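Local coordinates for DyP (Bjerkandera adusta, PDB 3VXJ), which is a heme-containing dye-decolorizing peroxidase that probably uses hydrogen peroxide to oxidise dyes and phenolic compounds, at residues F37-T50 with A65-L79. Sequence-based numbering, arbitrary orientation.
Sequences FKTALKTYVPERIT and AFVNLGFSNTGLQAL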
loop_
_atom_site.group_PDB
_atom_site.type_symbol
_atom_site.label_atom_id
_atom_site.label_comp_id
_atom_site.label_asym_id
_atom_site.label_seq_id
_atom_site.Cartn_x
_atom_site.Cartn_y
_atom_site.Cartn_z
ATOM N N PHE A 37 26.415 12.973 7.733
ATOM C CA PHE A 37 25.003 12.609 7.714
ATOM C C PHE A 37 24.380 12.633 9.112
ATOM O O PHE A 37 23.280 13.153 9.293
ATOM C CB PHE A 37 24.790 11.232 7.076
ATOM C CG PHE A 37 23.353 10.826 7.028
ATOM C CD1 PHE A 37 22.548 11.217 5.965
ATOM C CD2 PHE A 37 22.790 10.086 8.066
ATOM C CE1 PHE A 37 21.204 10.850 5.924
ATOM C CE2 PHE A 37 21.450 9.724 8.033
ATOM C CZ PHE A 37 20.665 10.099 6.955
ATOM N N LYS A 38 25.088 12.068 10.086
ATOM C CA LYS A 38 24.575 11.959 11.445
ATOM C C LYS A 38 24.353 13.316 12.105
ATOM O O LYS A 38 23.330 13.518 12.744
ATOM C CB LYS A 38 25.487 11.079 12.295
ATOM C CG LYS A 38 25.411 9.608 11.901
ATOM C CD LYS A 38 26.344 8.753 12.711
ATOM C CE LYS A 38 26.293 7.332 12.193
ATOM N NZ LYS A 38 26.814 6.365 13.179
ATOM N N THR A 39 25.284 14.256 11.939
ATOM C CA THR A 39 25.077 15.584 12.496
ATOM C C THR A 39 23.956 16.325 11.760
ATOM O O THR A 39 23.133 16.990 12.397
ATOM C CB THR A 39 26.387 16.407 12.592
ATOM O OG1 THR A 39 26.102 17.700 13.148
ATOM C CG2 THR A 39 27.068 16.568 11.227
ATOM N N ALA A 40 23.902 16.189 10.436
ATOM C CA ALA A 40 22.772 16.746 9.677
ATOM C C ALA A 40 21.437 16.169 10.176
ATOM O O ALA A 40 20.451 16.893 10.287
ATOM C CB ALA A 40 22.946 16.502 8.186
ATOM N N LEU A 41 21.416 14.869 10.470
ATOM C CA LEU A 41 20.201 14.207 10.940
ATOM C C LEU A 41 19.738 14.753 12.289
ATOM O O LEU A 41 18.545 14.983 12.490
ATOM C CB LEU A 41 20.406 12.692 11.015
ATOM C CG LEU A 41 19.150 11.868 11.312
ATOM C CD1 LEU A 41 18.090 12.102 10.243
ATOM C CD2 LEU A 41 19.480 10.397 11.404
ATOM N N LYS A 42 20.682 14.967 13.203
ATOM C CA LYS A 42 20.370 15.545 14.506
ATOM C C LYS A 42 19.807 16.962 14.389
ATOM O O LYS A 42 18.972 17.359 15.195
ATOM C CB LYS A 42 21.591 15.500 15.425
ATOM C CG LYS A 42 21.884 14.102 15.959
ATOM C CD LYS A 42 23.208 14.033 16.711
ATOM C CE LYS A 42 23.254 12.811 17.616
ATOM N NZ LYS A 42 24.556 12.668 18.338
ATOM N N THR A 43 20.262 17.709 13.383
ATOM C CA THR A 43 19.701 19.021 13.059
ATOM C C THR A 43 18.289 18.888 12.487
ATOM O O THR A 43 17.374 19.632 12.852
ATOM C CB THR A 43 20.572 19.745 12.005
ATOM O OG1 THR A 43 21.911 19.870 12.494
ATOM C CG2 THR A 43 20.024 21.124 11.703
ATOM N N TYR A 44 18.134 17.939 11.575
ATOM C CA TYR A 44 16.915 17.791 10.792
ATOM C C TYR A 44 15.714 17.277 11.593
ATOM O O TYR A 44 14.608 17.803 11.465
ATOM C CB TYR A 44 17.200 16.873 9.600
ATOM C CG TYR A 44 16.112 16.870 8.559
ATOM C CD1 TYR A 44 16.000 17.921 7.654
ATOM C CD2 TYR A 44 15.201 15.816 8.474
ATOM C CE1 TYR A 44 15.003 17.929 6.696
ATOM C CE2 TYR A 44 14.195 15.811 7.528
ATOM C CZ TYR A 44 14.102 16.867 6.639
ATOM O OH TYR A 44 13.109 16.877 5.695
ATOM N N VAL A 45 15.936 16.268 12.431
ATOM C CA VAL A 45 14.825 15.531 13.041
ATOM C C VAL A 45 13.865 16.401 13.868
ATOM O O VAL A 45 12.666 16.394 13.594
ATOM C CB VAL A 45 15.312 14.275 13.811
ATOM C CG1 VAL A 45 14.181 13.657 14.647
ATOM C CG2 VAL A 45 15.865 13.257 12.848
ATOM N N PRO A 46 14.382 17.176 14.848
ATOM C CA PRO A 46 13.455 17.970 15.661
ATOM C C PRO A 46 12.688 19.016 14.857
ATOM O O PRO A 46 11.593 19.413 15.254
ATOM C CB PRO A 46 14.373 18.665 16.682
ATOM C CG PRO A 46 15.733 18.610 16.079
ATOM C CD PRO A 46 15.777 17.339 15.301
ATOM N N GLU A 47 13.257 19.444 13.732
ATOM C CA GLU A 47 12.662 20.485 12.893
ATOM C C GLU A 47 11.586 19.986 11.930
ATOM O O GLU A 47 10.612 20.691 11.663
ATOM C CB GLU A 47 13.751 21.220 12.094
ATOM C CG GLU A 47 14.814 21.919 12.940
ATOM C CD GLU A 47 14.236 22.784 14.054
ATOM O OE1 GLU A 47 13.400 23.671 13.766
ATOM O OE2 GLU A 47 14.628 22.578 15.226
ATOM N N ARG A 48 11.773 18.776 11.413
ATOM C CA ARG A 48 11.031 18.326 10.233
ATOM C C ARG A 48 10.285 16.998 10.345
ATOM O O ARG A 48 9.327 16.770 9.606
ATOM C CB ARG A 48 11.969 18.259 9.024
ATOM C CG ARG A 48 12.579 19.605 8.620
ATOM C CD ARG A 48 11.576 20.489 7.898
ATOM N NE ARG A 48 12.207 21.709 7.400
ATOM C CZ ARG A 48 11.902 22.942 7.793
ATOM N NH1 ARG A 48 10.944 23.147 8.690
ATOM N NH2 ARG A 48 12.548 23.975 7.272
ATOM N N ILE A 49 10.730 16.105 11.224
ATOM C CA ILE A 49 10.135 14.762 11.253
ATOM C C ILE A 49 8.809 14.786 12.007
ATOM O O ILE A 49 8.758 15.135 13.191
ATOM C CB ILE A 49 11.102 13.688 11.797
ATOM C CG1 ILE A 49 12.336 13.546 10.879
ATOM C CG2 ILE A 49 10.373 12.340 11.972
ATOM C CD1 ILE A 49 12.088 12.939 9.484
ATOM N N THR A 50 7.749 14.404 11.304
ATOM C CA THR A 50 6.379 14.570 11.763
ATOM C C THR A 50 5.836 13.339 12.483
ATOM O O THR A 50 5.783 12.246 11.904
ATOM C CB THR A 50 5.476 14.916 10.566
ATOM O OG1 THR A 50 6.112 15.931 9.775
ATOM C CG2 THR A 50 4.129 15.414 11.045
ATOM N N ALA A 65 4.459 20.889 5.286
ATOM C CA ALA A 65 4.799 19.550 4.833
ATOM C C ALA A 65 5.110 18.634 6.004
ATOM O O ALA A 65 5.646 19.059 7.027
ATOM C CB ALA A 65 5.960 19.591 3.846
ATOM N N PHE A 66 4.760 17.363 5.831
ATOM C CA PHE A 66 5.109 16.315 6.772
ATOM C C PHE A 66 6.313 15.593 6.202
ATOM O O PHE A 66 6.378 15.347 4.993
ATOM C CB PHE A 66 3.963 15.306 6.916
ATOM C CG PHE A 66 2.632 15.915 7.287
ATOM C CD1 PHE A 66 2.550 17.038 8.113
ATOM C CD2 PHE A 66 1.447 15.339 6.829
ATOM C CE1 PHE A 66 1.313 17.583 8.462
ATOM C CE2 PHE A 66 0.201 15.878 7.176
ATOM C CZ PHE A 66 0.138 17.004 7.996
ATOM N N VAL A 67 7.258 15.224 7.060
ATOM C CA VAL A 67 8.397 14.416 6.609
ATOM C C VAL A 67 8.598 13.203 7.507
ATOM O O VAL A 67 8.584 13.307 8.730
ATOM C CB VAL A 67 9.722 15.227 6.523
ATOM C CG1 VAL A 67 10.813 14.389 5.830
ATOM C CG2 VAL A 67 9.502 16.547 5.779
ATOM N N ASN A 68 8.737 12.038 6.873
ATOM C CA ASN A 68 9.146 10.815 7.545
ATOM C C ASN A 68 10.399 10.264 6.861
ATOM O O ASN A 68 10.745 10.678 5.750
ATOM C CB ASN A 68 8.020 9.775 7.534
ATOM C CG ASN A 68 6.938 10.019 8.605
ATOM O OD1 ASN A 68 6.024 9.205 8.730
ATOM N ND2 ASN A 68 7.015 11.137 9.359
ATOM N N LEU A 69 11.078 9.335 7.529
ATOM C CA LEU A 69 12.385 8.873 7.087
ATOM C C LEU A 69 12.594 7.405 7.428
ATOM O O LEU A 69 12.463 6.994 8.586
ATOM C CB LEU A 69 13.490 9.737 7.717
ATOM C CG LEU A 69 14.964 9.354 7.517
ATOM C CD1 LEU A 69 15.375 9.400 6.046
ATOM C CD2 LEU A 69 15.835 10.288 8.330
ATOM N N GLY A 70 12.915 6.621 6.402
ATOM C CA GLY A 70 13.234 5.208 6.574
ATOM C C GLY A 70 14.595 4.852 6.008
ATOM O O GLY A 70 15.129 5.542 5.133
ATOM N N PHE A 71 15.151 3.754 6.513
ATOM C CA PHE A 71 16.458 3.255 6.093
ATOM C C PHE A 71 16.385 1.829 5.596
ATOM O O PHE A 71 15.661 1.009 6.147
ATOM C CB PHE A 71 17.450 3.314 7.263
ATOM C CG PHE A 71 17.762 4.703 7.706
ATOM C CD1 PHE A 71 18.757 5.439 7.072
ATOM C CD2 PHE A 71 17.028 5.300 8.724
ATOM C CE1 PHE A 71 19.029 6.747 7.459
ATOM C CE2 PHE A 71 17.298 6.613 9.126
ATOM C CZ PHE A 71 18.303 7.328 8.489
ATOM N N SER A 72 17.156 1.534 4.561
ATOM C CA SER A 72 17.338 0.171 4.107
ATOM C C SER A 72 18.405 -0.481 4.979
ATOM O O SER A 72 19.068 0.181 5.766
ATOM C CB SER A 72 17.807 0.178 2.659
ATOM O OG SER A 72 19.156 0.616 2.607
ATOM N N ASN A 73 18.591 -1.783 4.807
ATOM C CA ASN A 73 19.665 -2.478 5.480
ATOM C C ASN A 73 21.032 -1.883 5.139
ATOM O O ASN A 73 21.863 -1.676 6.027
ATOM C CB ASN A 73 19.647 -3.963 5.140
ATOM C CG ASN A 73 20.806 -4.701 5.760
ATOM O OD1 ASN A 73 20.834 -4.923 6.965
ATOM N ND2 ASN A 73 21.791 -5.038 4.947
ATOM N N THR A 74 21.281 -1.608 3.863
ATOM C CA THR A 74 22.586 -1.067 3.512
ATOM C C THR A 74 22.780 0.344 4.068
ATOM O O THR A 74 23.902 0.737 4.365
ATOM C CB THR A 74 22.857 -1.111 2.013
ATOM O OG1 THR A 74 21.732 -0.569 1.307
ATOM C CG2 THR A 74 23.083 -2.550 1.570
ATOM N N GLY A 75 21.685 1.086 4.235
ATOM C CA GLY A 75 21.738 2.404 4.874
ATOM C C GLY A 75 22.173 2.319 6.325
ATOM O O GLY A 75 23.048 3.068 6.759
ATOM N N LEU A 76 21.568 1.398 7.071
ATOM C CA LEU A 76 21.961 1.152 8.455
ATOM C C LEU A 76 23.427 0.734 8.529
ATOM O O LEU A 76 24.186 1.264 9.351
ATOM C CB LEU A 76 21.033 0.124 9.112
ATOM C CG LEU A 76 19.585 0.616 9.256
ATOM C CD1 LEU A 76 18.719 -0.466 9.887
ATOM C CD2 LEU A 76 19.501 1.917 10.060
ATOM N N GLN A 77 23.845 -0.166 7.640
ATOM C CA GLN A 77 25.246 -0.592 7.585
ATOM C C GLN A 77 26.201 0.573 7.299
ATOM O O GLN A 77 27.258 0.680 7.932
ATOM C CB GLN A 77 25.436 -1.697 6.547
ATOM C CG GLN A 77 24.764 -3.010 6.903
ATOM C CD GLN A 77 24.963 -4.073 5.841
ATOM O OE1 GLN A 77 25.299 -3.771 4.691
ATOM N NE2 GLN A 77 24.749 -5.326 6.220
ATOM N N ALA A 78 25.822 1.449 6.364
ATOM C CA ALA A 78 26.631 2.618 6.017
ATOM C C ALA A 78 26.813 3.545 7.207
ATOM O O ALA A 78 27.814 4.269 7.295
ATOM C CB ALA A 78 25.994 3.373 4.864
ATOM N N LEU A 79 25.837 3.517 8.111
ATOM C CA LEU A 79 25.842 4.356 9.300
ATOM C C LEU A 79 26.393 3.639 10.533
ATOM O O LEU A 79 26.347 4.173 11.640
ATOM C CB LEU A 79 24.432 4.895 9.555
ATOM C CG LEU A 79 23.922 5.832 8.450
ATOM C CD1 LEU A 79 22.442 6.148 8.607
ATOM C CD2 LEU A 79 24.729 7.129 8.423
HETATM O O HOH W 1 7.901 18.985 8.585
#
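The ring of Phe71 receives Phe37 at its edge, with CZ of Phe37 lying in the Phe71 plane, 3.8 Å from Phe71 CE1. Phe37 CD2 also meets Leu79 CD2, the two crossing at about a right angle. Further along the helix, Tyr44 has CB of Arg48, one turn on, over one face, near the rim, while CG1 of Val67 sits at its edge. With CG anti to the backbone N (chi1 -168°), Tyr44 lays its OH against the Val67 methyls, 3.4 Å from Val67 CG1. Between these aromatics, Leu41 CD1 and Leu69 CD2 pack tightly at 3.5 Å. Ile49 rests its CD1 against CB of Leu69.

Polar bonds close both ends. Lys38, extended beyond CG, carries NZ to Leu79 O (2.7 Å) and also pairs with the C-terminal carboxylate of Ala442. At the other end Thr50 is gripped three times: its N gives a nearly straight bond to Val67 O (168° at the hydrogen), its OG1 accepts from Val67 N, and its O takes Asn68 ND2 on a lone pair at 3.0 Å. A water bridges Arg48 O and Ala65 O.

Strand 65-71 is an outer strand of the antiparallel sheet containing 23-31; Phe71 also bonds through its backbone to Phe429 of the second sheet. Helix 37-48 packs across its face beside helix 128-142, the helix-on-sheet layering of the ferredoxin-like dimeric alpha+beta barrel domain.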